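Local coordinates for protein (triosephosphate isomerase) (Thermotoga maritima, PDB 1B9B), which interconverts dihydroxyacetone phosphate and D-glyceraldehyde 3-phosphate, the isomerase step that links the two triose phosphates of glycolysis, at residues L5-N10 and F37-C42; N29-V34 and R58-G63; I215-F220 and F243-R248; L82-I87 and K120-I125. One frame throughout, in Å; residues are numbered along the deposited sequence.

Contact 1: residues L5-N10 and F37-C42; sequences LILAGN and FEIVVC
F37 begins the pairing, its CB 4.1 Å from CB of L5. Its CG sits between backbone N and carbonyl carbon (chi1 66°), which brings the ring back toward the first strand, where CE1 lies 4.4 Å from CB of L7; the approach is oblique. At E38 the backbone takes over: its N reaches L5 O only weakly, while its O accepts L7 N at 2.9 Å in an almost straight bond (178° at the hydrogen). The carboxylate of E38 points into the barrel, where OE1 makes a salt bridge with K61. I39 turns outward with L7, its CG2 4.4 Å from L7 CD2, and both meet helix 242-251, I39 through F243 and L7 through M250. I39 also brings its CA-H to L7 O, the same oxygen that accepts V40 N at 2.8 Å. V40 then gives its own O to G9 N at 2.7 Å, so this residue is bonded to the neighbouring strand through both N and O. Its CB lies 4.1 Å from CB of A8 on the inward face, which I6 and E38 share. V41 faces outward to I60. C42 closes the ladder with a weak bond from N to G9 O, beside N10, whose ND2 reaches T76 of the second subunit. Two parallel strands in register, joined through helix 17-30, form the opening beta-alpha-beta unit of the TIM barrel, and their C-terminal ends lead to the end of the barrel where TIMs carry the active site.

Contact 2: residues N29-V34 and R58-G63; sequences NELHDV and RNIKLG
N59 reaches across to the backbone of L31: its ND2 donates to L31 O at 2.6 Å, bent to 141° at the hydrogen but arriving nearly in line with the C=O bond. The acceptor lies about 25° out of the amide plane. OD1 of the same amide is 3.4 Å from L31 O, an acceptor beside an acceptor, so the bond rests on ND2. A chi1 of 52° puts CG between the backbone N and the carbonyl carbon and turns the amide toward the loop, where ND2 also lies 3.5 Å from V34 O without a hydrogen bond. Next to this polar link, CD2 of L31 meets CD1 of I60 at 4.3 Å. One shell further out, L31 is the first residue after helix 17-30 to leave helical phi/psi and the centre of an inverse gamma turn, in which H32 N returns weakly to E30 O, consistent with the way the L31 carbonyl faces N59. I244 and A247 of helix 242-251 pack on the L31 side chain, and L27 and V41 on I60. The loop that follows one barrel helix is thus tied to the approach to strand 61-64, at the N-terminal end of the barrel. A leucine in place of N59 would probably leave the carbonyl of L31 without this donor and the turn less firmly held. Chemically, a neutral amide serves a backbone carbonyl at a helix end, so the link depends on no charge, with an apolar pair beside it.

Contact 3: residues I215-F220 and F243-R248; sequences IKPDNF and FIELAR
L246 carries its CG anti to its own carbonyl carbon (chi1 -61°), which leads CD2 out to the loop 215-220, and F220 has CG anti to the backbone N (chi1 -175°), which lays the start of its ring against that methyl. CD2 of L246 makes most of the contact: it touches CA of P217, stands 3.4 Å from K216 O and 3.7 Å from CB of F220, and comes within 4.2 Å of CG2 of I215; A237 touches the same leucine from outside the two segments. The F220 ring meets CD2 obliquely, and CE2 lies 3.9 Å from L246 O. At the solvent side E245, extended beyond CG, sets its carboxylate across the proline, with OE2 3.4 Å from CB of P217. Both segments belong to the last part of the TIM barrel: the loop follows strand 208-211, and in this family that loop contributes to the grip on the substrate phosphate. A sulfate, probably from the crystallisation liquor, lies about 5 Å from the K216 side chain. Helix 242-251 is the final barrel helix, and A247 and F243, turned from the loop, rest on L7 of strand 6-10. Two bonds within the loop hold its turn: OD1 of N219 accepts K216 N at 3.0 Å, with the donor tilted 23° from the carbonyl plane, and F220 N returns to K216 O at 3.1 Å. With an alanine at F220, CD2 of L246 and the neighbouring I249 and M250 would probably lose the ring they pack on, opening a gap between loop and helix.

Contact 4: residues L82-I87 and K120-I125; sequences LMLQEI and KGMTPI
K120 ends in an ammonium that makes a salt bridge to D71, and on the way its aliphatic chain packs on L82 and Q85 of helix 81-87. The backbone here is the end of helix 107-119 of the TIM barrel, closed by a Schellman motif in which G121, with positive phi, is the C-prime residue: M122 N bonds to V117 O and G121 N to L118 O. From this turn the chain enters strand 123-128. A bend at chi2 (-63°) brings CE of K120 to 3.6 Å from CD1 of L82, the two side chains slanting past each other; a second bend, at chi4, turns NZ, the atom that pairs with D71. The Q85 side chain runs out straight (chi1 174°) and crosses the lysine at about a right angle, its OE1 3.6 Å from CD of K120. Its NE2 also comes to 2.9 Å from K120 O, but the angle is poor, and it is not counted as a hydrogen bond. L84 and M122 meet in the layer between helix and barrel wall, and both touch V92 of strand 91-94, which follows helix 81-87 in the chain and neighbours strand 123-128 in the sheet. Away from this contact E86 takes part in the subunit interface: OE1 and OE2 accept the backbone N atoms of I17 and S18 of the second subunit. SD of M122 lies 4.4 Å from Q85 N, and its methyl CE 4.2 Å from CB of L84.

How the contacts relate
Contact 2 touches each of the other three. With contact 1, whose centre is 10 Å away, it joins edge to edge: strand 61-64 continues the sheet beyond 38-42, with V41 O probably accepting G63 N. It meets contact 3 where L31 CD1 packs on I244 CG2, and contact 4 through L62 and I87. Contact 3, centred 12 Å from contact 1, covers the outer side of its strands, A247 CA being 3.5 Å from L7 CD2. Contact 4 stands further round the barrel, its centre 15 Å from contact 1 without touching it and 27 Å from contact 3. N10 and the loop's start at I215-K216, near the sulfate, probably lie toward the active-site end.

Contact 1: residues L5-N10 and F37-C42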
# COMPACT_ATOMS: atom_id res chain seq x y z
N LEU B 5 -19.73 -20.58 28.46
CA LEU B 5 -19.05 -19.29 28.56
C LEU B 5 -17.55 -19.48 28.42
O LEU B 5 -17.05 -20.58 28.64
CB LEU B 5 -19.36 -18.63 29.90
CG LEU B 5 -20.77 -18.10 30.20
CD1 LEU B 5 -20.94 -16.73 29.58
CD2 LEU B 5 -21.82 -19.09 29.68
N ILE B 6 -16.83 -18.42 28.06
CA ILE B 6 -15.38 -18.48 27.90
C ILE B 6 -14.68 -17.20 28.35
O ILE B 6 -15.09 -16.09 28.00
CB ILE B 6 -14.94 -18.74 26.43
CG1 ILE B 6 -15.42 -20.11 25.96
CG2 ILE B 6 -13.43 -18.69 26.33
CD1 ILE B 6 -15.15 -20.37 24.49
N LEU B 7 -13.63 -17.39 29.14
CA LEU B 7 -12.84 -16.28 29.64
C LEU B 7 -11.42 -16.53 29.13
O LEU B 7 -10.75 -17.48 29.54
CB LEU B 7 -12.86 -16.27 31.16
CG LEU B 7 -12.03 -15.17 31.82
CD1 LEU B 7 -12.57 -13.79 31.46
CD2 LEU B 7 -12.05 -15.39 33.30
N ALA B 8 -10.96 -15.67 28.23
CA ALA B 8 -9.64 -15.83 27.65
C ALA B 8 -8.72 -14.67 27.96
O ALA B 8 -9.15 -13.51 27.97
CB ALA B 8 -9.76 -16.00 26.15
N GLY B 9 -7.46 -14.99 28.22
CA GLY B 9 -6.48 -13.96 28.53
C GLY B 9 -5.39 -13.82 27.48
O GLY B 9 -4.60 -14.73 27.24
N ASN B 10 -5.36 -12.65 26.85
CA ASN B 10 -4.37 -12.37 25.82
C ASN B 10 -3.24 -11.58 26.46
O ASN B 10 -3.28 -10.35 26.51
CB ASN B 10 -5.02 -11.58 24.68
CG ASN B 10 -4.01 -11.11 23.65
OD1 ASN B 10 -3.05 -11.81 23.35
ND2 ASN B 10 -4.23 -9.91 23.10
N PHE B 37 -17.04 -23.76 32.86
CA PHE B 37 -16.72 -22.96 31.69
C PHE B 37 -15.23 -23.04 31.42
O PHE B 37 -14.51 -23.75 32.13
CB PHE B 37 -17.20 -21.52 31.88
CG PHE B 37 -16.48 -20.77 32.96
CD1 PHE B 37 -15.26 -20.15 32.70
CD2 PHE B 37 -17.05 -20.63 34.22
CE1 PHE B 37 -14.62 -19.41 33.68
CE2 PHE B 37 -16.41 -19.88 35.20
CZ PHE B 37 -15.19 -19.27 34.93
N GLU B 38 -14.75 -22.33 30.41
CA GLU B 38 -13.34 -22.41 30.07
C GLU B 38 -12.52 -21.17 30.26
O GLU B 38 -12.88 -20.08 29.80
CB GLU B 38 -13.20 -22.90 28.64
CG GLU B 38 -13.96 -24.17 28.40
CD GLU B 38 -13.79 -24.68 27.01
OE1 GLU B 38 -12.70 -25.20 26.71
OE2 GLU B 38 -14.74 -24.56 26.22
N ILE B 39 -11.40 -21.34 30.95
CA ILE B 39 -10.46 -20.25 31.18
C ILE B 39 -9.32 -20.59 30.22
O ILE B 39 -8.84 -21.72 30.18
CB ILE B 39 -9.91 -20.22 32.63
CG1 ILE B 39 -10.99 -20.61 33.64
CG2 ILE B 39 -9.40 -18.83 32.96
CD1 ILE B 39 -11.24 -22.11 33.74
N VAL B 40 -8.91 -19.61 29.42
CA VAL B 40 -7.85 -19.82 28.47
C VAL B 40 -6.76 -18.80 28.68
O VAL B 40 -7.02 -17.60 28.79
CB VAL B 40 -8.37 -19.72 27.01
CG1 VAL B 40 -7.21 -19.61 26.03
CG2 VAL B 40 -9.22 -20.94 26.67
N VAL B 41 -5.52 -19.28 28.74
CA VAL B 41 -4.37 -18.41 28.92
C VAL B 41 -3.59 -18.42 27.60
O VAL B 41 -3.42 -19.48 26.99
CB VAL B 41 -3.48 -18.91 30.07
CG1 VAL B 41 -4.24 -18.83 31.38
CG2 VAL B 41 -3.06 -20.34 29.81
N CYS B 42 -3.14 -17.25 27.17
CA CYS B 42 -2.40 -17.14 25.92
C CYS B 42 -1.04 -16.46 26.05
O CYS B 42 -0.91 -15.25 25.83
CB CYS B 42 -3.23 -16.39 24.88
SG CYS B 42 -4.80 -17.19 24.51

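Contact 2: residues N29-V34 and R58-G63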
# COMPACT_ATOMS: atom_id res chain seq x y z
N ASN B 29 -4.10 -23.80 40.73
CA ASN B 29 -4.65 -24.13 42.04
C ASN B 29 -5.83 -23.25 42.47
O ASN B 29 -6.81 -23.76 43.03
CB ASN B 29 -3.54 -24.09 43.10
CG ASN B 29 -2.56 -25.24 42.95
OD1 ASN B 29 -2.87 -26.39 43.26
ND2 ASN B 29 -1.36 -24.93 42.46
N GLU B 30 -5.75 -21.95 42.20
CA GLU B 30 -6.83 -21.02 42.54
C GLU B 30 -8.13 -21.47 41.87
O GLU B 30 -9.13 -21.74 42.54
CB GLU B 30 -6.50 -19.60 42.08
CG GLU B 30 -5.28 -18.98 42.74
CD GLU B 30 -5.51 -18.68 44.20
OE1 GLU B 30 -5.88 -19.61 44.93
OE2 GLU B 30 -5.34 -17.51 44.61
N LEU B 31 -8.12 -21.54 40.54
CA LEU B 31 -9.29 -21.97 39.78
C LEU B 31 -9.22 -23.47 39.57
O LEU B 31 -9.15 -23.93 38.43
CB LEU B 31 -9.32 -21.26 38.42
CG LEU B 31 -9.16 -19.74 38.33
CD1 LEU B 31 -9.85 -19.08 39.52
CD2 LEU B 31 -7.69 -19.36 38.30
N HIS B 32 -9.24 -24.24 40.65
CA HIS B 32 -9.15 -25.69 40.55
C HIS B 32 -10.47 -26.42 40.36
O HIS B 32 -10.54 -27.37 39.58
CB HIS B 32 -8.43 -26.24 41.79
CG HIS B 32 -8.24 -27.73 41.77
ND1 HIS B 32 -9.26 -28.62 42.04
CD2 HIS B 32 -7.15 -28.49 41.49
CE1 HIS B 32 -8.81 -29.85 41.93
NE2 HIS B 32 -7.53 -29.80 41.60
N ASP B 33 -11.51 -25.99 41.07
CA ASP B 33 -12.81 -26.65 40.94
C ASP B 33 -13.62 -26.11 39.77
O ASP B 33 -14.65 -26.68 39.40
CB ASP B 33 -13.60 -26.49 42.24
N VAL B 34 -13.15 -25.01 39.19
CA VAL B 34 -13.83 -24.36 38.07
C VAL B 34 -13.90 -25.25 36.83
O VAL B 34 -12.92 -25.40 36.11
CB VAL B 34 -13.12 -23.06 37.69
CG1 VAL B 34 -13.89 -22.34 36.61
CG2 VAL B 34 -12.97 -22.18 38.92
N ARG B 58 -4.50 -30.36 33.88
CA ARG B 58 -5.27 -29.40 34.66
C ARG B 58 -6.47 -28.92 33.87
O ARG B 58 -6.70 -29.38 32.75
CB ARG B 58 -4.38 -28.22 35.04
CG ARG B 58 -3.11 -28.67 35.70
CD ARG B 58 -3.41 -29.52 36.93
NE ARG B 58 -2.27 -30.35 37.32
CZ ARG B 58 -1.05 -29.88 37.60
NH1 ARG B 58 -0.80 -28.58 37.54
NH2 ARG B 58 -0.08 -30.73 37.94
N ASN B 59 -7.24 -28.01 34.45
CA ASN B 59 -8.44 -27.49 33.80
C ASN B 59 -8.21 -26.33 32.84
O ASN B 59 -8.81 -26.29 31.77
CB ASN B 59 -9.46 -27.09 34.87
CG ASN B 59 -8.87 -26.16 35.91
OD1 ASN B 59 -7.91 -26.53 36.61
ND2 ASN B 59 -9.42 -24.96 36.03
N ILE B 60 -7.35 -25.38 33.22
CA ILE B 60 -7.07 -24.24 32.36
C ILE B 60 -6.49 -24.68 31.02
O ILE B 60 -5.68 -25.61 30.96
CB ILE B 60 -6.12 -23.26 33.06
CG1 ILE B 60 -6.72 -22.87 34.41
CG2 ILE B 60 -5.89 -22.03 32.18
CD1 ILE B 60 -6.02 -21.71 35.10
N LYS B 61 -6.90 -24.00 29.94
CA LYS B 61 -6.44 -24.35 28.60
C LYS B 61 -5.43 -23.41 27.95
O LYS B 61 -5.40 -22.20 28.22
CB LYS B 61 -7.66 -24.52 27.68
CG LYS B 61 -8.57 -25.62 28.13
CD LYS B 61 -9.65 -25.92 27.13
CE LYS B 61 -10.46 -27.14 27.57
NZ LYS B 61 -11.54 -27.50 26.60
N LEU B 62 -4.60 -24.00 27.09
CA LEU B 62 -3.53 -23.29 26.39
C LEU B 62 -3.98 -22.61 25.10
O LEU B 62 -4.68 -23.19 24.28
CB LEU B 62 -2.42 -24.27 26.04
CG LEU B 62 -1.00 -23.94 26.49
CD1 LEU B 62 -0.03 -24.75 25.63
CD2 LEU B 62 -0.72 -22.44 26.37
N GLY B 63 -3.54 -21.37 24.90
CA GLY B 63 -3.89 -20.66 23.69
C GLY B 63 -2.75 -19.81 23.16
O GLY B 63 -2.00 -19.23 23.95

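Contact 3: residues I215-F220 and F243-R248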
# COMPACT_ATOMS: atom_id res chain seq x y z
N ILE B 215 -12.20 -4.89 29.41
CA ILE B 215 -12.72 -5.72 30.48
C ILE B 215 -11.95 -5.59 31.79
O ILE B 215 -10.85 -6.12 31.91
CB ILE B 215 -12.72 -7.21 30.08
CG1 ILE B 215 -13.56 -7.42 28.82
CG2 ILE B 215 -13.25 -8.05 31.24
CD1 ILE B 215 -13.51 -8.83 28.27
N LYS B 216 -12.53 -4.89 32.76
CA LYS B 216 -11.92 -4.73 34.07
C LYS B 216 -12.71 -5.61 35.04
O LYS B 216 -13.82 -6.05 34.72
CB LYS B 216 -11.97 -3.27 34.51
CG LYS B 216 -10.84 -2.44 33.95
CD LYS B 216 -11.02 -0.97 34.28
CE LYS B 216 -9.75 -0.19 34.00
NZ LYS B 216 -9.28 -0.38 32.60
N PRO B 217 -12.17 -5.86 36.24
CA PRO B 217 -12.89 -6.70 37.21
C PRO B 217 -14.22 -6.13 37.73
O PRO B 217 -15.07 -6.88 38.21
CB PRO B 217 -11.85 -6.90 38.32
CG PRO B 217 -11.11 -5.60 38.30
CD PRO B 217 -10.91 -5.36 36.82
N ASP B 218 -14.39 -4.82 37.62
CA ASP B 218 -15.62 -4.18 38.09
C ASP B 218 -16.76 -4.19 37.06
O ASP B 218 -17.88 -4.61 37.37
CB ASP B 218 -15.33 -2.73 38.48
CG ASP B 218 -14.85 -1.90 37.32
OD1 ASP B 218 -13.74 -2.18 36.82
OD2 ASP B 218 -15.58 -0.98 36.89
N ASN B 219 -16.47 -3.72 35.85
CA ASN B 219 -17.47 -3.65 34.79
C ASN B 219 -17.82 -5.00 34.17
O ASN B 219 -18.92 -5.20 33.67
CB ASN B 219 -17.00 -2.71 33.68
CG ASN B 219 -15.68 -3.15 33.07
OD1 ASN B 219 -15.49 -4.33 32.78
ND2 ASN B 219 -14.77 -2.20 32.85
N PHE B 220 -16.90 -5.94 34.22
CA PHE B 220 -17.15 -7.24 33.62
C PHE B 220 -18.50 -7.88 33.98
O PHE B 220 -19.05 -8.65 33.19
CB PHE B 220 -16.03 -8.20 33.97
CG PHE B 220 -16.16 -9.52 33.29
CD1 PHE B 220 -16.17 -9.60 31.90
CD2 PHE B 220 -16.31 -10.69 34.03
CE1 PHE B 220 -16.34 -10.81 31.26
CE2 PHE B 220 -16.48 -11.91 33.39
CZ PHE B 220 -16.50 -11.98 32.01
N PHE B 243 -7.33 -11.30 37.02
CA PHE B 243 -7.82 -12.28 36.07
C PHE B 243 -8.58 -13.34 36.86
O PHE B 243 -9.66 -13.78 36.47
CB PHE B 243 -6.66 -12.93 35.33
CG PHE B 243 -7.08 -13.96 34.31
CD1 PHE B 243 -7.60 -13.57 33.08
CD2 PHE B 243 -6.98 -15.32 34.60
CE1 PHE B 243 -8.01 -14.52 32.14
CE2 PHE B 243 -7.39 -16.28 33.67
CZ PHE B 243 -7.90 -15.88 32.44
N ILE B 244 -8.00 -13.74 38.00
CA ILE B 244 -8.60 -14.75 38.87
C ILE B 244 -9.90 -14.21 39.48
O ILE B 244 -10.76 -14.98 39.91
CB ILE B 244 -7.64 -15.14 40.01
CG1 ILE B 244 -6.21 -15.24 39.49
CG2 ILE B 244 -8.07 -16.48 40.61
CD1 ILE B 244 -5.16 -15.46 40.57
N GLU B 245 -10.02 -12.89 39.51
CA GLU B 245 -11.20 -12.23 40.04
C GLU B 245 -12.31 -12.40 39.00
O GLU B 245 -13.38 -12.94 39.28
CB GLU B 245 -10.90 -10.75 40.25
CG GLU B 245 -11.69 -10.09 41.37
CD GLU B 245 -11.32 -8.62 41.55
OE1 GLU B 245 -10.11 -8.31 41.63
OE2 GLU B 245 -12.25 -7.78 41.62
N LEU B 246 -12.03 -11.93 37.78
CA LEU B 246 -12.96 -12.03 36.67
C LEU B 246 -13.48 -13.45 36.58
O LEU B 246 -14.68 -13.67 36.42
CB LEU B 246 -12.25 -11.70 35.36
CG LEU B 246 -11.65 -10.31 35.25
CD1 LEU B 246 -10.81 -10.21 33.99
CD2 LEU B 246 -12.76 -9.29 35.25
N ALA B 247 -12.57 -14.41 36.68
CA ALA B 247 -12.94 -15.81 36.61
C ALA B 247 -13.97 -16.14 37.70
O ALA B 247 -14.82 -17.01 37.51
CB ALA B 247 -11.70 -16.69 36.77
N ARG B 248 -13.87 -15.44 38.82
CA ARG B 248 -14.77 -15.63 39.95
C ARG B 248 -16.15 -15.12 39.55
O ARG B 248 -17.14 -15.85 39.63
CB ARG B 248 -14.27 -14.86 41.18
CG ARG B 248 -14.19 -15.69 42.46
CD ARG B 248 -12.75 -16.07 42.80
NE ARG B 248 -12.67 -17.35 43.49
CZ ARG B 248 -11.54 -17.94 43.88
NH1 ARG B 248 -10.37 -17.36 43.65
NH2 ARG B 248 -11.58 -19.12 44.48

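Contact 4: residues L82-I87 and K120-I125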
# COMPACT_ATOMS: atom_id res chain seq x y z
N LEU B 82 1.11 -27.09 13.34
CA LEU B 82 1.67 -28.32 13.88
C LEU B 82 2.53 -28.04 15.08
O LEU B 82 2.56 -28.81 16.03
CB LEU B 82 2.52 -29.04 12.84
CG LEU B 82 1.84 -29.52 11.57
CD1 LEU B 82 1.30 -28.32 10.79
CD2 LEU B 82 2.85 -30.28 10.74
N MET B 83 3.26 -26.92 15.04
CA MET B 83 4.13 -26.57 16.15
C MET B 83 3.31 -26.29 17.40
O MET B 83 3.75 -26.62 18.51
CB MET B 83 4.98 -25.36 15.79
CG MET B 83 5.63 -25.47 14.42
SD MET B 83 7.12 -24.48 14.17
CE MET B 83 6.63 -22.98 14.83
N LEU B 84 2.13 -25.71 17.22
CA LEU B 84 1.23 -25.38 18.33
C LEU B 84 0.49 -26.62 18.81
O LEU B 84 0.28 -26.80 20.01
CB LEU B 84 0.22 -24.33 17.88
CG LEU B 84 0.79 -22.93 17.71
CD1 LEU B 84 -0.29 -21.96 17.27
CD2 LEU B 84 1.39 -22.46 19.03
N GLN B 85 0.11 -27.47 17.87
CA GLN B 85 -0.60 -28.69 18.23
C GLN B 85 0.23 -29.66 19.06
O GLN B 85 -0.31 -30.36 19.91
CB GLN B 85 -1.10 -29.40 16.97
CG GLN B 85 -1.71 -30.74 17.26
CD GLN B 85 -2.43 -31.30 16.07
OE1 GLN B 85 -1.85 -31.47 15.00
NE2 GLN B 85 -3.72 -31.59 16.25
N GLU B 86 1.54 -29.71 18.83
CA GLU B 86 2.40 -30.59 19.61
C GLU B 86 2.36 -30.18 21.08
O GLU B 86 2.11 -31.00 21.96
CB GLU B 86 3.84 -30.54 19.10
CG GLU B 86 4.84 -31.20 20.03
CD GLU B 86 6.28 -30.85 19.71
OE1 GLU B 86 6.58 -29.65 19.55
OE2 GLU B 86 7.11 -31.77 19.64
N ILE B 87 2.61 -28.90 21.33
CA ILE B 87 2.63 -28.34 22.69
C ILE B 87 1.28 -28.48 23.39
O ILE B 87 1.19 -28.30 24.60
CB ILE B 87 2.99 -26.84 22.68
CG1 ILE B 87 4.32 -26.63 21.94
CG2 ILE B 87 3.06 -26.32 24.13
CD1 ILE B 87 4.72 -25.17 21.81
N LYS B 120 -6.44 -28.55 12.15
CA LYS B 120 -5.72 -29.28 13.19
C LYS B 120 -6.54 -29.54 14.44
O LYS B 120 -6.01 -29.97 15.46
CB LYS B 120 -4.46 -28.51 13.58
CG LYS B 120 -3.45 -28.37 12.46
CD LYS B 120 -2.94 -29.73 12.01
CE LYS B 120 -2.05 -29.59 10.78
NZ LYS B 120 -2.77 -28.95 9.64
N GLY B 121 -7.84 -29.29 14.36
CA GLY B 121 -8.70 -29.52 15.51
C GLY B 121 -8.54 -28.49 16.62
O GLY B 121 -8.72 -28.82 17.79
N MET B 122 -8.20 -27.25 16.28
CA MET B 122 -8.04 -26.22 17.30
C MET B 122 -9.13 -25.17 17.15
O MET B 122 -9.86 -25.17 16.16
CB MET B 122 -6.66 -25.58 17.16
CG MET B 122 -5.55 -26.60 17.01
SD MET B 122 -3.97 -25.97 17.56
CE MET B 122 -3.77 -24.57 16.48
N THR B 123 -9.26 -24.28 18.13
CA THR B 123 -10.31 -23.27 18.06
C THR B 123 -9.87 -21.86 17.69
O THR B 123 -9.08 -21.23 18.40
CB THR B 123 -11.10 -23.20 19.38
OG1 THR B 123 -11.66 -24.48 19.67
CG2 THR B 123 -12.22 -22.18 19.27
N PRO B 124 -10.38 -21.34 16.57
CA PRO B 124 -10.00 -19.99 16.15
C PRO B 124 -10.79 -19.02 16.98
O PRO B 124 -11.90 -19.33 17.40
CB PRO B 124 -10.45 -19.93 14.69
CG PRO B 124 -10.69 -21.35 14.29
CD PRO B 124 -11.22 -21.98 15.54
N ILE B 125 -10.22 -17.86 17.26
CA ILE B 125 -10.93 -16.82 17.98
C ILE B 125 -10.72 -15.62 17.08
O ILE B 125 -9.72 -14.92 17.15
CB ILE B 125 -10.35 -16.60 19.42
CG1 ILE B 125 -10.68 -17.82 20.29
CG2 ILE B 125 -10.97 -15.35 20.07
CD1 ILE B 125 -10.38 -17.65 21.78